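Local coordinates for protein dimethyl-sulfide monooxygenase (Hyphomicrobium sulfonivorans, PDB 6AK1) that oxidises dimethyl sulfide to methanethiol and formaldehyde with NADH and molecular oxygen, using FMN as cofactor, in the first step of dimethyl sulfide degradation, at residues Ile284-Ser288 with Asp410-Pro414; Asp287-Glu293 with Val372-Lys377. All coordinates share one frame; numbering follows the deposited sequence.

Reading from the N terminus, the chain runs out of strand 276-284 of the TIM barrel into a short loop and then helix 289-300. That one turn starts both contacts. Interaction 2 closes the shorter loop, bringing back residues 372-377, where strand 370-372, a parallel neighbour of 276-284, passes into helix 375-388. Interaction 1 closes the longer one, with helix 403-418 after the next strand, 393-397. The two closures share Asp287 and Ser288, and the shorter lies almost wholly within the longer. Thr285 OG1 hydrogen-bonds Gly373 O, joining them directly. Together they tie two strand-to-helix turns and helix 403-418 at one end of the barrel.

Interaction 1 (Ile284-Ser288 with Asp410-Pro414); sequences ITGDS and DYIVP
Gly286 and Tyr411 bring the two backbones nearest, their CA atoms 6.4 Å apart, where the irregular turn after strand 276-284 passes a stretch of helix 403-418 that has a wider pi-type turn at 410-412 and a kink at Pro414. Tyr411 carries most of the contact. Its CG stands anti to its carbonyl carbon (chi1 -68°), which swings the ring out from the helix and lays one face against the turn. Gly286 CA sits over the middle of that face, 3.6 Å from the centroid of the Tyr411 ring and only 8° off the normal, a well-centred CH-pi contact. From there the peptide leads outward past the CE1 side: Gly286 C is 3.4 Å from Tyr411 CE1, and Asp287 N comes to 3.3 Å from the same carbon at an oblique angle. Asp287 CB touches CE1 more loosely.

One residue along on each segment, Thr285 meets Ile412. The end of the isoleucine side chain comes nearer than its root: Ile412 CD1 lies 3.6 Å from Thr285 OG1, while Ile412 CG1 is 4.0 Å from the methyl Thr285 CG2. With OG1 anti to the backbone N (chi1 178°), the hydroxyl is placed beside Ile412 CD1, yet its polar partner is Gly373 O on the adjoining strand-to-helix turn. Ile412 also packs on Val378 and Leu382, which sets the contact against helix 375-388.

The contact joins a barrel strand's exit to a helix on the barrel's outside, away from the residues that probably bind FMN. Between these two segments the chemistry is van der Waals and CH-pi: the ring lies against a glycine backbone, and with the threonine hydroxyl already engaged by the neighbouring turn, its touch on Ile412 CD1 is purely van der Waals.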
# COMPACT_ATOMS: atom_id res chain seq x y z
N ILE A 284 -8.88 5.87 -17.34
CA ILE A 284 -9.93 6.80 -17.75
C ILE A 284 -10.77 6.08 -18.79
O ILE A 284 -10.26 5.70 -19.86
CB ILE A 284 -9.37 8.11 -18.32
CG1 ILE A 284 -8.24 8.68 -17.46
CG2 ILE A 284 -10.51 9.14 -18.53
CD1 ILE A 284 -8.70 9.39 -16.21
N THR A 285 -12.07 5.90 -18.52
CA THR A 285 -12.89 5.12 -19.43
C THR A 285 -14.26 5.79 -19.61
O THR A 285 -14.51 6.90 -19.12
CB THR A 285 -13.00 3.66 -18.96
OG1 THR A 285 -13.84 2.93 -19.86
CG2 THR A 285 -13.59 3.59 -17.57
N GLY A 286 -15.13 5.06 -20.30
CA GLY A 286 -16.43 5.56 -20.72
C GLY A 286 -17.04 4.58 -21.71
O GLY A 286 -16.52 3.49 -21.93
N ASP A 287 -18.15 5.00 -22.33
CA ASP A 287 -18.89 4.08 -23.18
C ASP A 287 -18.17 3.75 -24.48
O ASP A 287 -18.42 2.70 -25.06
CB ASP A 287 -20.28 4.63 -23.51
CG ASP A 287 -21.28 3.52 -23.81
OD1 ASP A 287 -21.12 2.41 -23.25
OD2 ASP A 287 -22.22 3.75 -24.59
N SER A 288 -17.27 4.62 -24.94
CA SER A 288 -16.53 4.42 -26.19
C SER A 288 -15.12 4.95 -26.02
O SER A 288 -14.82 5.69 -25.07
CB SER A 288 -17.23 5.12 -27.36
OG SER A 288 -17.14 6.53 -27.22
N ASP A 410 -18.69 0.56 -13.29
CA ASP A 410 -19.81 0.60 -14.22
C ASP A 410 -19.43 0.09 -15.61
O ASP A 410 -20.20 -0.65 -16.24
CB ASP A 410 -20.37 2.02 -14.32
CG ASP A 410 -21.02 2.48 -13.01
OD1 ASP A 410 -21.30 1.63 -12.15
OD2 ASP A 410 -21.26 3.68 -12.85
N TYR A 411 -18.27 0.48 -16.12
CA TYR A 411 -17.90 0.24 -17.51
C TYR A 411 -16.97 -0.95 -17.71
O TYR A 411 -17.07 -1.61 -18.75
CB TYR A 411 -17.20 1.46 -18.11
CG TYR A 411 -18.02 2.71 -18.30
CD1 TYR A 411 -18.91 2.81 -19.37
CD2 TYR A 411 -17.87 3.80 -17.46
CE1 TYR A 411 -19.64 3.96 -19.57
CE2 TYR A 411 -18.59 4.96 -17.66
CZ TYR A 411 -19.48 5.03 -18.72
OH TYR A 411 -20.21 6.17 -18.95
N ILE A 412 -16.05 -1.21 -16.79
CA ILE A 412 -15.01 -2.23 -16.98
C ILE A 412 -15.35 -3.55 -16.27
O ILE A 412 -15.23 -4.61 -16.85
CB ILE A 412 -13.64 -1.71 -16.52
CG1 ILE A 412 -13.28 -0.40 -17.24
CG2 ILE A 412 -12.57 -2.77 -16.74
CD1 ILE A 412 -13.54 -0.43 -18.75
N VAL A 413 -15.78 -3.46 -14.99
CA VAL A 413 -16.06 -4.71 -14.24
C VAL A 413 -17.03 -5.62 -14.93
O VAL A 413 -16.81 -6.84 -14.92
CB VAL A 413 -16.50 -4.34 -12.79
CG1 VAL A 413 -17.28 -5.49 -12.16
CG2 VAL A 413 -15.28 -4.02 -11.93
N PRO A 414 -18.14 -5.15 -15.56
CA PRO A 414 -19.00 -6.10 -16.29
C PRO A 414 -18.29 -6.80 -17.42
O PRO A 414 -18.55 -7.98 -17.67
CB PRO A 414 -20.15 -5.21 -16.80
CG PRO A 414 -20.17 -4.04 -15.88
CD PRO A 414 -18.70 -3.78 -15.62

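Interaction 2 (Asp287-Glu293 with Val372-Lys377)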
# COMPACT_ATOMS: atom_id res chain seq x y z
N ASP A 287 -18.15 5.00 -22.33
CA ASP A 287 -18.89 4.08 -23.18
C ASP A 287 -18.17 3.75 -24.48
O ASP A 287 -18.42 2.70 -25.06
CB ASP A 287 -20.28 4.63 -23.51
CG ASP A 287 -21.28 3.52 -23.81
OD1 ASP A 287 -21.12 2.41 -23.25
OD2 ASP A 287 -22.22 3.75 -24.59
N SER A 288 -17.27 4.62 -24.94
CA SER A 288 -16.53 4.42 -26.19
C SER A 288 -15.12 4.95 -26.02
O SER A 288 -14.82 5.69 -25.07
CB SER A 288 -17.23 5.12 -27.36
OG SER A 288 -17.14 6.53 -27.22
N ASP A 289 -14.24 4.58 -26.95
CA ASP A 289 -12.90 5.18 -26.95
C ASP A 289 -12.99 6.68 -27.09
O ASP A 289 -12.20 7.42 -26.49
CB ASP A 289 -12.03 4.60 -28.06
CG ASP A 289 -11.75 3.11 -27.90
OD1 ASP A 289 -11.88 2.57 -26.78
OD2 ASP A 289 -11.40 2.46 -28.91
N GLU A 290 -13.96 7.16 -27.88
CA GLU A 290 -14.10 8.60 -28.11
C GLU A 290 -14.53 9.31 -26.84
O GLU A 290 -14.03 10.40 -26.53
CB GLU A 290 -15.12 8.87 -29.22
CG GLU A 290 -14.80 8.32 -30.62
CD GLU A 290 -14.67 6.79 -30.69
OE1 GLU A 290 -13.76 6.32 -31.42
OE2 GLU A 290 -15.44 6.06 -30.02
N ALA A 291 -15.47 8.72 -26.10
CA ALA A 291 -15.90 9.30 -24.83
C ALA A 291 -14.77 9.26 -23.81
O ALA A 291 -14.55 10.24 -23.10
CB ALA A 291 -17.15 8.60 -24.31
N ALA A 292 -14.05 8.14 -23.73
CA ALA A 292 -12.93 8.05 -22.79
C ALA A 292 -11.88 9.11 -23.10
O ALA A 292 -11.34 9.74 -22.18
CB ALA A 292 -12.30 6.66 -22.83
N GLU A 293 -11.62 9.35 -24.38
CA GLU A 293 -10.62 10.34 -24.75
C GLU A 293 -11.08 11.76 -24.40
O GLU A 293 -10.30 12.56 -23.89
CB GLU A 293 -10.29 10.20 -26.24
CG GLU A 293 -9.27 11.23 -26.77
CD GLU A 293 -7.91 11.15 -26.08
OE1 GLU A 293 -7.48 10.04 -25.67
OE2 GLU A 293 -7.27 12.21 -25.93
N VAL A 372 -6.43 4.82 -21.39
CA VAL A 372 -7.62 5.55 -21.84
C VAL A 372 -8.29 4.73 -22.93
O VAL A 372 -7.63 4.31 -23.89
CB VAL A 372 -7.25 6.95 -22.35
CG1 VAL A 372 -8.46 7.68 -22.88
CG2 VAL A 372 -6.56 7.76 -21.25
N GLY A 373 -9.59 4.49 -22.79
CA GLY A 373 -10.32 3.75 -23.80
C GLY A 373 -11.70 3.35 -23.31
O GLY A 373 -12.05 3.55 -22.15
N GLY A 374 -12.48 2.80 -24.25
CA GLY A 374 -13.74 2.17 -23.91
C GLY A 374 -13.52 0.79 -23.31
O GLY A 374 -12.39 0.33 -23.13
N PRO A 375 -14.63 0.11 -22.99
CA PRO A 375 -14.52 -1.16 -22.24
C PRO A 375 -13.66 -2.23 -22.91
O PRO A 375 -12.88 -2.89 -22.22
CB PRO A 375 -15.98 -1.61 -22.10
CG PRO A 375 -16.77 -0.33 -22.21
CD PRO A 375 -16.03 0.51 -23.20
N GLN A 376 -13.78 -2.41 -24.23
CA GLN A 376 -13.01 -3.45 -24.92
C GLN A 376 -11.52 -3.15 -24.87
O GLN A 376 -10.71 -4.01 -24.48
CB GLN A 376 -13.47 -3.57 -26.39
CG GLN A 376 -14.89 -4.03 -26.59
CD GLN A 376 -15.22 -5.22 -25.74
OE1 GLN A 376 -14.52 -6.23 -25.77
NE2 GLN A 376 -16.30 -5.11 -24.96
N LYS A 377 -11.13 -1.94 -25.29
CA LYS A 377 -9.71 -1.60 -25.32
C LYS A 377 -9.12 -1.60 -23.91
O LYS A 377 -7.98 -2.03 -23.70
CB LYS A 377 -9.53 -0.24 -25.99
CG LYS A 377 -8.13 0.37 -25.86
CD LYS A 377 -8.14 1.77 -26.48
CE LYS A 377 -6.74 2.35 -26.68
NZ LYS A 377 -6.10 2.75 -25.40
O HOH W 1 -13.09 0.12 -26.80
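Asp289 reaches from the first turn of helix 289-300 across to the N terminus of helix 375-388. Its CG is anti to the carbonyl carbon (chi1 -65°), bringing Asp289 OD1 to Gly374 N at 2.6 Å, in a nearly straight hydrogen bond (168°) that uses the anti lone pair. Asp289 OD1 also accepts from a water, 2.7 Å away, which in turn accepts from Lys377 N. The lysine chain crosses the carboxylate at a slant, with Lys377 CB 3.7 Å from Asp289 OD1, then carries its ammonium on to Val372 O. That ammonium is not paired with the carboxylate: Lys377 NZ lies 5.9 Å from Asp289 OD1.

One turn further along the helix, Ala292 points its methyl at the turn, Ala292 CB 3.2 Å from Gly373 O, and Val372 CG1 lies against Ala292 CB and O. Just ahead of the helix, Pro375 CD rests on Asp287 O. With an alanine at the Asp289 position, Gly374 N would probably be left without its acceptor and the water without one of its mates.

The starts of two helices thus lie close at their N-caps, Ser288 and Gly374: Ser288 caps its own helix through Ala291 N, while the Asp289 carboxylate probably offsets the positive end of the other.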